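Local coordinates for protein L-lysine 6-oxidase (Marinomonas mediterranea, PDB 3WEU) that oxidises the side-chain amine of L-lysine with a cysteine tryptophylquinone cofactor, releasing ammonia and the hydrogen peroxide that makes it antibacterial, at residues 152-155 / 156-159; 328-332 / 333-337; 473-476 / 477-481. All blocks are in the same frame, centred on the assembly; numbering follows the deposited sequence.

The three contacts are worked examples of how nearby side chains satisfy the backbone where a strand or helix starts or ends. Interaction 1 lies where strand 150-154 ends, interaction 2 leads into helix 336-344, and interaction 3 spans the N-cap and the whole of the short helix 475-481; no two share a strand or helix. The first two are surface contacts; the third is partly buried, through Phe478 and Asp479. Asparagine amides gripping backbone mark interactions 1 and 2, whereas interaction 3 adds a salt bridge and an amide laid on an aromatic ring. Interactions 1 and 3, centres about 17 Å apart, do not touch; interaction 2 lies across the chain's centre from interaction 1.

Interaction 1: 152-155 / 156-159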
# COMPACT_ATOMS: atom_id res chain seq x y z
N GLU A 152 -18.99 -33.98 9.07
CA GLU A 152 -18.12 -32.87 8.72
C GLU A 152 -16.79 -33.00 9.44
O GLU A 152 -16.70 -33.46 10.59
CB GLU A 152 -18.82 -31.57 9.09
CG GLU A 152 -18.29 -30.35 8.38
CD GLU A 152 -18.48 -30.35 6.84
OE1 GLU A 152 -19.23 -31.24 6.31
OE2 GLU A 152 -17.98 -29.35 6.23
N ILE A 153 -15.73 -32.60 8.78
CA ILE A 153 -14.46 -32.41 9.49
C ILE A 153 -14.47 -30.97 9.98
O ILE A 153 -13.84 -30.06 9.43
CB ILE A 153 -13.24 -32.70 8.57
CG1 ILE A 153 -13.33 -34.07 7.88
CG2 ILE A 153 -11.94 -32.67 9.32
CD1 ILE A 153 -12.36 -34.15 6.68
N SER A 154 -15.15 -30.75 11.10
CA SER A 154 -15.50 -29.41 11.53
C SER A 154 -14.79 -29.00 12.81
O SER A 154 -14.49 -29.85 13.62
CB SER A 154 -16.99 -29.38 11.83
OG SER A 154 -17.38 -28.18 12.42
N ILE A 155 -14.68 -27.69 13.02
CA ILE A 155 -14.15 -27.15 14.28
C ILE A 155 -15.13 -27.42 15.37
O ILE A 155 -14.74 -27.38 16.51
CB ILE A 155 -13.86 -25.66 14.25
CG1 ILE A 155 -15.12 -24.84 14.08
CG2 ILE A 155 -12.79 -25.41 13.21
CD1 ILE A 155 -14.88 -23.34 14.26
N ASN A 156 -16.36 -27.77 15.02
CA ASN A 156 -17.40 -28.06 16.04
C ASN A 156 -17.57 -29.55 16.39
O ASN A 156 -18.41 -29.90 17.18
CB ASN A 156 -18.72 -27.45 15.57
CG ASN A 156 -18.64 -25.95 15.49
OD1 ASN A 156 -18.05 -25.32 16.35
ND2 ASN A 156 -19.19 -25.36 14.45
N ASN A 157 -16.78 -30.47 15.85
CA ASN A 157 -16.94 -31.91 16.24
C ASN A 157 -15.59 -32.59 16.36
O ASN A 157 -15.35 -33.72 15.99
CB ASN A 157 -17.92 -32.57 15.28
CG ASN A 157 -17.36 -32.69 13.87
OD1 ASN A 157 -16.30 -32.10 13.54
ND2 ASN A 157 -17.99 -33.55 13.08
N ILE A 158 -14.64 -31.84 16.90
CA ILE A 158 -13.32 -32.36 17.09
C ILE A 158 -13.50 -33.38 18.19
O ILE A 158 -14.01 -33.03 19.23
CB ILE A 158 -12.37 -31.25 17.61
CG1 ILE A 158 -12.13 -30.21 16.52
CG2 ILE A 158 -11.06 -31.88 18.14
CD1 ILE A 158 -11.63 -28.89 17.05
N PRO A 159 -13.07 -34.62 18.00
CA PRO A 159 -13.20 -35.58 19.09
C PRO A 159 -12.45 -35.20 20.38
O PRO A 159 -11.40 -34.59 20.33
CB PRO A 159 -12.65 -36.88 18.53
CG PRO A 159 -12.28 -36.59 17.11
CD PRO A 159 -12.36 -35.15 16.83
O HOH W 1 -15.16 -29.41 18.44
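Asn156 follows Ser154 round a type I beta turn, Ser154 to Asn157, that ends strand 150-154. Asn156 N is held by Ser154 OG at 2.8 Å in a nearly straight bond (166°). That grip depends on the serine torsion, which carries OG opposite its own backbone N (chi1 172°) and forward over the turn. The Asn156 side chain runs alongside that of Ile155, both pointing the same way.

Asn157 does most of the work. Asn157 N closes the turn on Ser154 O at 3.3 Å. The side chain, with CG set between backbone N and carbonyl carbon (chi1 68°), folds back along the strand end. There Asn157 ND2 donates to Glu152 O at 2.8 Å, with that oxygen in the plane of the amide, and Asn157 OD1 accepts from Ser154 N at 3.0 Å. Ser154 O and Asn157 OD1, both acceptors, lie 2.9 Å apart, and Arg142 NH2, from strand 137-145, donates to both.

Ile158 CD1 comes to 3.5 Å from Ile155 O, and water 1 bridges that oxygen to Ile158 N.

One asparagine amide thus answers both a carbonyl and an N-H at the end of the strand, as a neighbouring strand would, while the guanidinium of Arg142 probably offsets the crowding of oxygens.

Interaction 2: 328-332 / 333-337; sequences YRDGS and AANKA
Asn335 reaches back five residues to the carbonyl of Asp330, while Asp330 turns its carboxylate onto Ser332, the two together shaping the approach to helix 336-344. Asp330 and Ser332 form an Asx turn: Asp330 OD1 accepts from Ser332 N at 2.8 Å, nearly in line with its C-O bond. Asp330 OD1 takes a second bond, from Ser332 OG at 2.8 Å, on its syn lone pair. Having CG opposite the backbone N (chi1 180°) swings the carboxylate forward to where both donors can meet it.

The carboxylate and the Asn335 amide cross at a slant, their planes 21° apart, and Asp330 OD2 rests 3.5 Å from Asn335 CB. Backbone bonding supports the arrangement: Asn335 N donates to Ser332 O at 3.0 Å, and Arg339 also reaches that oxygen. The other end of the Asn335 amide is engaged too, OD1 accepting from Asn338 in the helix, and this buried amide therefore ties the preceding loop to the first helical turn.

Its main bond is almost straight, Asn335 ND2 to Asp330 O at 2.9 Å with an N-H...O angle of 173°, lying in the carbonyl plane on a lone pair of that oxygen.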
# COMPACT_ATOMS: atom_id res chain seq x y z
N TYR A 328 3.85 -42.95 -37.10
CA TYR A 328 4.40 -43.19 -35.77
C TYR A 328 4.38 -44.70 -35.42
O TYR A 328 5.15 -45.13 -34.57
CB TYR A 328 3.74 -42.31 -34.65
CG TYR A 328 3.82 -40.79 -34.89
CD1 TYR A 328 4.88 -40.18 -35.60
CD2 TYR A 328 2.78 -39.96 -34.53
CE1 TYR A 328 4.89 -38.80 -35.86
CE2 TYR A 328 2.81 -38.57 -34.76
CZ TYR A 328 3.82 -38.01 -35.40
OH TYR A 328 3.76 -36.69 -35.61
N ARG A 329 3.56 -45.51 -36.10
CA ARG A 329 3.43 -46.92 -35.77
C ARG A 329 4.38 -47.76 -36.58
O ARG A 329 4.54 -48.93 -36.32
CB ARG A 329 1.98 -47.40 -36.00
CG ARG A 329 1.00 -46.79 -34.99
CD ARG A 329 -0.49 -47.22 -35.22
NE ARG A 329 -1.39 -46.65 -34.19
CZ ARG A 329 -1.92 -45.41 -34.22
NH1 ARG A 329 -1.70 -44.57 -35.23
NH2 ARG A 329 -2.65 -44.97 -33.18
N ASP A 330 5.03 -47.19 -37.58
CA ASP A 330 6.03 -47.92 -38.40
C ASP A 330 7.36 -48.10 -37.67
O ASP A 330 8.13 -47.18 -37.53
CB ASP A 330 6.15 -47.25 -39.75
CG ASP A 330 7.17 -47.91 -40.69
OD1 ASP A 330 7.87 -48.83 -40.34
OD2 ASP A 330 7.32 -47.43 -41.78
N GLY A 331 7.62 -49.32 -37.17
CA GLY A 331 8.81 -49.73 -36.50
C GLY A 331 9.98 -50.11 -37.37
O GLY A 331 11.05 -50.36 -36.86
N SER A 332 9.81 -49.95 -38.67
CA SER A 332 10.81 -50.46 -39.62
C SER A 332 12.05 -49.64 -39.71
O SER A 332 12.03 -48.44 -39.41
CB SER A 332 10.20 -50.58 -41.00
OG SER A 332 10.20 -49.38 -41.74
N ALA A 333 13.15 -50.25 -40.18
CA ALA A 333 14.37 -49.52 -40.36
C ALA A 333 14.23 -48.33 -41.31
O ALA A 333 14.86 -47.31 -41.12
CB ALA A 333 15.51 -50.47 -40.80
N ALA A 334 13.41 -48.44 -42.35
CA ALA A 334 13.23 -47.33 -43.27
C ALA A 334 12.67 -46.08 -42.54
O ALA A 334 12.81 -44.97 -43.03
CB ALA A 334 12.23 -47.71 -44.35
N ASN A 335 11.92 -46.30 -41.47
CA ASN A 335 11.30 -45.16 -40.73
C ASN A 335 12.10 -44.75 -39.53
O ASN A 335 11.69 -43.83 -38.81
CB ASN A 335 9.91 -45.57 -40.28
CG ASN A 335 9.03 -44.39 -39.91
OD1 ASN A 335 9.04 -43.34 -40.57
ND2 ASN A 335 8.25 -44.57 -38.88
N LYS A 336 13.22 -45.41 -39.26
CA LYS A 336 14.00 -45.12 -38.06
C LYS A 336 14.56 -43.69 -38.00
O LYS A 336 14.52 -43.07 -36.95
CB LYS A 336 15.11 -46.13 -37.86
CG LYS A 336 15.93 -45.95 -36.60
CD LYS A 336 16.88 -47.11 -36.28
CE LYS A 336 17.77 -46.73 -35.12
NZ LYS A 336 18.80 -47.78 -34.87
N ALA A 337 15.12 -43.19 -39.08
CA ALA A 337 15.69 -41.84 -39.05
C ALA A 337 14.59 -40.83 -38.66
O ALA A 337 14.89 -39.94 -37.88
CB ALA A 337 16.33 -41.45 -40.38

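Interaction 3: 473-476 / 477-481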
# COMPACT_ATOMS: atom_id res chain seq x y z
N GLN A 473 3.57 -43.31 11.86
CA GLN A 473 2.68 -43.49 13.05
C GLN A 473 1.21 -43.67 12.74
O GLN A 473 0.78 -43.95 11.62
CB GLN A 473 2.78 -42.26 13.98
CG GLN A 473 4.16 -41.71 14.31
CD GLN A 473 4.59 -42.01 15.74
OE1 GLN A 473 4.11 -42.94 16.35
NE2 GLN A 473 5.49 -41.20 16.27
N ASP A 474 0.38 -43.41 13.75
CA ASP A 474 -0.98 -43.90 13.73
C ASP A 474 -1.86 -43.04 14.63
O ASP A 474 -1.41 -42.05 15.26
CB ASP A 474 -1.02 -45.35 14.18
CG ASP A 474 -0.64 -45.51 15.66
OD1 ASP A 474 -0.51 -44.52 16.44
OD2 ASP A 474 -0.45 -46.67 16.05
N LYS A 475 -3.17 -43.35 14.58
CA LYS A 475 -4.16 -42.50 15.21
C LYS A 475 -3.81 -42.29 16.71
O LYS A 475 -3.82 -41.17 17.21
CB LYS A 475 -5.58 -43.13 15.07
CG LYS A 475 -6.60 -42.47 15.96
CD LYS A 475 -8.02 -42.97 15.68
CE LYS A 475 -9.06 -42.15 16.41
NZ LYS A 475 -8.89 -42.20 17.91
N ALA A 476 -3.47 -43.35 17.41
CA ALA A 476 -3.21 -43.21 18.89
C ALA A 476 -2.05 -42.21 19.16
O ALA A 476 -2.12 -41.34 20.07
CB ALA A 476 -2.90 -44.58 19.49
N TYR A 477 -1.02 -42.25 18.30
CA TYR A 477 0.09 -41.29 18.43
C TYR A 477 -0.38 -39.86 18.29
O TYR A 477 -0.15 -38.99 19.14
CB TYR A 477 1.25 -41.64 17.46
CG TYR A 477 2.26 -40.53 17.48
CD1 TYR A 477 3.30 -40.51 18.40
CD2 TYR A 477 2.14 -39.45 16.63
CE1 TYR A 477 4.16 -39.42 18.47
CE2 TYR A 477 3.00 -38.38 16.67
CZ TYR A 477 4.02 -38.36 17.59
OH TYR A 477 4.85 -37.24 17.65
N PHE A 478 -1.10 -39.56 17.21
CA PHE A 478 -1.50 -38.21 16.98
C PHE A 478 -2.54 -37.69 17.94
O PHE A 478 -2.56 -36.46 18.23
CB PHE A 478 -1.97 -38.01 15.50
CG PHE A 478 -0.91 -38.35 14.49
CD1 PHE A 478 0.28 -37.58 14.43
CD2 PHE A 478 -1.10 -39.34 13.58
CE1 PHE A 478 1.28 -37.90 13.56
CE2 PHE A 478 -0.11 -39.64 12.66
CZ PHE A 478 1.08 -38.93 12.66
N ASP A 479 -3.43 -38.59 18.38
CA ASP A 479 -4.44 -38.27 19.40
C ASP A 479 -3.76 -37.51 20.57
O ASP A 479 -4.22 -36.43 21.03
CB ASP A 479 -5.13 -39.58 19.88
CG ASP A 479 -6.39 -39.93 19.06
OD1 ASP A 479 -6.83 -39.13 18.16
OD2 ASP A 479 -6.96 -41.00 19.31
N VAL A 480 -2.62 -38.05 20.99
CA VAL A 480 -1.89 -37.54 22.18
C VAL A 480 -0.93 -36.40 21.88
O VAL A 480 -0.86 -35.44 22.65
CB VAL A 480 -1.14 -38.70 22.85
CG1 VAL A 480 -0.16 -38.25 23.96
CG2 VAL A 480 -2.19 -39.71 23.34
N ASN A 481 -0.29 -36.45 20.72
CA ASN A 481 0.82 -35.54 20.39
C ASN A 481 0.56 -34.48 19.36
O ASN A 481 1.27 -33.49 19.23
CB ASN A 481 1.94 -36.44 19.90
CG ASN A 481 2.36 -37.43 20.97
OD1 ASN A 481 2.17 -38.64 20.90
ND2 ASN A 481 2.93 -36.89 21.99
O HOH W 2 -5.21 -38.93 15.80
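Asp474 caps the N-terminus of helix 475-481: Asp474 OD1 accepts from Tyr477 N at 3.0 Å, met nearly along the C-O bond. A chi1 of 67° folds the carboxylate back over the chain toward that N-H. The next donor, Phe478 N, is answered by Asp474 O at 3.2 Å, and Asp479 N by Lys475 O at 2.9 Å; Val480 N has weak bonds, to Ala476 O and to Tyr477 O.

Lys475 and Asp479 form a salt bridge one helical turn apart. Lys475 NZ, brought round by a bend at the last torsion (chi4 -61°), meets the syn lone pair of Asp479 OD2 at 2.7 Å. The other oxygen, OD1, takes a hydrogen from water 2, which also donates to Lys475 O, giving that carbonyl a second partner.

The Gln473 amide stacks on one face of the Tyr477 ring, planes 21° apart, with Gln473 NE2 3.1 Å from Tyr477 CE1 and Gln473 CG in CH-pi contact. Phe478 faces inward against Tyr162.

With a carboxylate at its N-cap, the helix has an acceptor for an N-H that lacks a carbonyl four residues earlier within it, and the negative charge there probably complements the helix dipole.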